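PDB 6KYY: pyridine nucleotide-disulphide oxidoreductase dimerisation region from Escherichia coli BL21, which is an FAD-bound flavoprotein of the pyridine nucleotide-disulfide oxidoreductase family (class-I), probably involved in resistance to reactive chlorine species. Local coordinates for residues I362-L367 with K386-N391. Residues are numbered along the deposited sequence; the frame is centred on the assembly and turned at random.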
ATOM      1  N   ILE B 362     -24.338  16.976   2.666  1.00 37.29           N
ATOM      2  CA  ILE B 362     -23.312  15.946   2.681  1.00 22.43           C
ATOM      3  C   ILE B 362     -23.950  14.575   2.857  1.00 22.01           C
ATOM      4  O   ILE B 362     -25.081  14.430   3.330  1.00 33.58           O
ATOM      5  CB  ILE B 362     -22.257  16.196   3.777  1.00 16.39           C
ATOM      6  CG1 ILE B 362     -22.906  16.159   5.162  1.00  7.52           C
ATOM      7  CG2 ILE B 362     -21.550  17.519   3.545  1.00 14.75           C
ATOM      8  CD1 ILE B 362     -21.913  16.182   6.298  1.00 14.42           C
ATOM      9  N   GLN B 363     -23.192  13.555   2.462  1.00 31.03           N
ATOM     10  CA  GLN B 363     -23.561  12.157   2.644  1.00 19.75           C
ATOM     11  C   GLN B 363     -22.334  11.425   3.161  1.00 23.59           C
ATOM     12  O   GLN B 363     -21.276  11.462   2.525  1.00 36.25           O
ATOM     13  CB  GLN B 363     -24.052  11.541   1.332  1.00 19.31           C
ATOM     14  CG  GLN B 363     -24.678  10.167   1.479  1.00 20.83           C
ATOM     15  CD  GLN B 363     -25.309   9.682   0.190  1.00 37.46           C
ATOM     16  OE1 GLN B 363     -25.771   8.545   0.103  1.00 30.94           O
ATOM     17  NE2 GLN B 363     -25.333  10.546  -0.820  1.00 25.16           N
ATOM     18  N   VAL B 364     -22.467  10.774   4.312  1.00 16.94           N
ATOM     19  CA  VAL B 364     -21.352  10.105   4.975  1.00 14.63           C
ATOM     20  C   VAL B 364     -21.555   8.604   4.828  1.00 15.85           C
ATOM     21  O   VAL B 364     -22.505   8.038   5.384  1.00 37.82           O
ATOM     22  CB  VAL B 364     -21.239  10.508   6.450  1.00 14.63           C
ATOM     23  CG1 VAL B 364     -20.036   9.834   7.090  1.00 18.64           C
ATOM     24  CG2 VAL B 364     -21.140  12.022   6.578  1.00 25.80           C
ATOM     25  N   VAL B 365     -20.662   7.956   4.084  1.00 23.59           N
ATOM     26  CA  VAL B 365     -20.710   6.515   3.868  1.00 29.38           C
ATOM     27  C   VAL B 365     -19.706   5.845   4.794  1.00 35.39           C
ATOM     28  O   VAL B 365     -18.626   6.386   5.060  1.00 33.59           O
ATOM     29  CB  VAL B 365     -20.435   6.160   2.395  1.00 23.47           C
ATOM     30  CG1 VAL B 365     -21.575   6.653   1.523  1.00 24.04           C
ATOM     31  CG2 VAL B 365     -19.111   6.752   1.937  1.00 21.76           C
ATOM     32  N   THR B 366     -20.066   4.664   5.292  1.00 36.17           N
ATOM     33  CA  THR B 366     -19.259   3.935   6.259  1.00 23.16           C
ATOM     34  C   THR B 366     -19.135   2.487   5.813  1.00 26.73           C
ATOM     35  O   THR B 366     -20.138   1.852   5.475  1.00 35.72           O
ATOM     36  CB  THR B 366     -19.881   4.003   7.660  1.00 35.93           C
ATOM     37  OG1 THR B 366     -20.460   5.298   7.864  1.00 39.34           O
ATOM     38  CG2 THR B 366     -18.830   3.749   8.727  1.00 29.69           C
ATOM     39  N   LEU B 367     -17.912   1.969   5.813  1.00 14.36           N
ATOM     40  CA  LEU B 367     -17.654   0.575   5.456  1.00 16.10           C
ATOM     41  C   LEU B 367     -16.742  -0.057   6.496  1.00 17.99           C
ATOM     42  O   LEU B 367     -15.568   0.353   6.614  1.00 24.43           O
ATOM     43  CB  LEU B 367     -17.031   0.461   4.068  1.00 15.07           C
ATOM     44  CG  LEU B 367     -16.717  -0.980   3.653  1.00 32.20           C
ATOM     45  CD1 LEU B 367     -17.980  -1.831   3.678  1.00 16.05           C
ATOM     46  CD2 LEU B 367     -16.057  -1.032   2.285  1.00 19.99           C
ATOM     47  N   LYS B 386     -14.467   5.447   6.112  1.00 12.66           N
ATOM     48  CA  LYS B 386     -15.549   6.414   6.009  1.00 14.50           C
ATOM     49  C   LYS B 386     -15.056   7.618   5.223  1.00 13.58           C
ATOM     50  O   LYS B 386     -13.899   8.024   5.356  1.00 12.22           O
ATOM     51  CB  LYS B 386     -16.062   6.844   7.390  1.00 16.47           C
ATOM     52  CG  LYS B 386     -15.097   7.712   8.173  1.00 17.48           C
ATOM     53  CD  LYS B 386     -15.740   8.291   9.416  1.00 25.83           C
ATOM     54  CE  LYS B 386     -16.784   9.332   9.065  1.00 14.74           C
ATOM     55  NZ  LYS B 386     -17.385   9.921  10.292  1.00 32.09           N
ATOM     56  N   ALA B 387     -15.937   8.166   4.391  1.00 13.98           N
ATOM     57  CA  ALA B 387     -15.649   9.372   3.635  1.00 29.39           C
ATOM     58  C   ALA B 387     -16.916  10.209   3.559  1.00 33.30           C
ATOM     59  O   ALA B 387     -18.009   9.754   3.904  1.00 19.48           O
ATOM     60  CB  ALA B 387     -15.117   9.052   2.236  1.00 12.31           C
ATOM     61  N   ILE B 388     -16.758  11.448   3.106  1.00 12.84           N
ATOM     62  CA  ILE B 388     -17.842  12.422   3.083  1.00 18.71           C
ATOM     63  C   ILE B 388     -18.009  12.912   1.653  1.00 18.28           C
ATOM     64  O   ILE B 388     -17.053  13.407   1.044  1.00 23.53           O
ATOM     65  CB  ILE B 388     -17.571  13.592   4.041  1.00 18.21           C
ATOM     66  CG1 ILE B 388     -17.267  13.058   5.441  1.00 18.50           C
ATOM     67  CG2 ILE B 388     -18.763  14.535   4.083  1.00 24.35           C
ATOM     68  CD1 ILE B 388     -16.265  13.884   6.199  1.00 19.10           C
ATOM     69  N   VAL B 389     -19.220  12.774   1.124  1.00 21.37           N
ATOM     70  CA  VAL B 389     -19.556  13.188  -0.232  1.00 18.40           C
ATOM     71  C   VAL B 389     -20.425  14.433  -0.148  1.00 20.56           C
ATOM     72  O   VAL B 389     -21.356  14.493   0.664  1.00 31.41           O
ATOM     73  CB  VAL B 389     -20.276  12.067  -1.000  1.00 30.66           C
ATOM     74  CG1 VAL B 389     -20.649  12.534  -2.401  1.00 25.70           C
ATOM     75  CG2 VAL B 389     -19.405  10.821  -1.053  1.00 27.72           C
ATOM     76  N   ASP B 390     -20.113  15.431  -0.971  1.00 24.43           N
ATOM     77  CA  ASP B 390     -20.932  16.632  -1.085  1.00 26.34           C
ATOM     78  C   ASP B 390     -21.929  16.428  -2.221  1.00 34.07           C
ATOM     79  O   ASP B 390     -21.532  16.153  -3.359  1.00 31.45           O
ATOM     80  CB  ASP B 390     -20.057  17.862  -1.329  1.00 31.51           C
ATOM     81  CG  ASP B 390     -20.859  19.090  -1.717  1.00 31.62           C
ATOM     82  OD1 ASP B 390     -20.305  19.956  -2.427  1.00 37.71           O
ATOM     83  OD2 ASP B 390     -22.035  19.202  -1.308  1.00 41.94           O
ATOM     84  N   ASN B 391     -23.219  16.576  -1.914  1.00 38.69           N
ATOM     85  CA  ASN B 391     -24.264  16.176  -2.851  1.00 31.22           C
ATOM     86  C   ASN B 391     -24.456  17.173  -3.988  1.00 26.42           C
ATOM     87  O   ASN B 391     -24.836  16.772  -5.093  1.00 32.07           O
ATOM     88  CB  ASN B 391     -25.584  15.975  -2.107  1.00 28.71           C
ATOM     89  CG  ASN B 391     -25.701  14.594  -1.495  1.00 32.85           C
ATOM     90  OD1 ASN B 391     -25.177  13.616  -2.031  1.00 20.20           O
ATOM     91  ND2 ASN B 391     -26.394  14.505  -0.365  1.00 26.02           N
TER
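Ile388 lays its CG2 methyl alongside Ile362, 3.9 Å from CB of that residue, and the two side chains point the same way off the sheet. CG1 of Ile388, its other branch, runs beside CG2 of Val364 at a looser 4.2 Å. Helix 352-358 packs on this face, its Ala355 touching both isoleucines. Farther along, Lys386 comes in obliquely, its CE 3.8 Å from CG1 of Val364. A bend at chi3 turns the chain, and NZ ends in salt bridges with Glu352 and Asp207, so the aliphatic part packs while the charge is met beyond the strands. The backbones pair antiparallel, the segment axes 155° apart, as the outermost strand of the chain's five-stranded antiparallel sheet in the dimerisation domain and its neighbour; strand 396-402 flanks 384-390 on its other side. Two reciprocal pairs of backbone bonds fix the register. Gln363 N reaches Val389 O at 2.7 Å and Val389 N returns to Gln363 O at 2.8 Å, whereas Val365 and Ala387 exchange longer bonds, Val365 N to Ala387 O being 3.2 Å. Gln363 and Val365 point to the opposite face, where both touch Val447. The Gln363 chain is extended, and its NE2 makes a weak, bent bond to Asn391 OD1 (3.3 Å, 133° at the hydrogen) with the amide planes 58° apart, while OE1 accepts from the backbone N of Lys448.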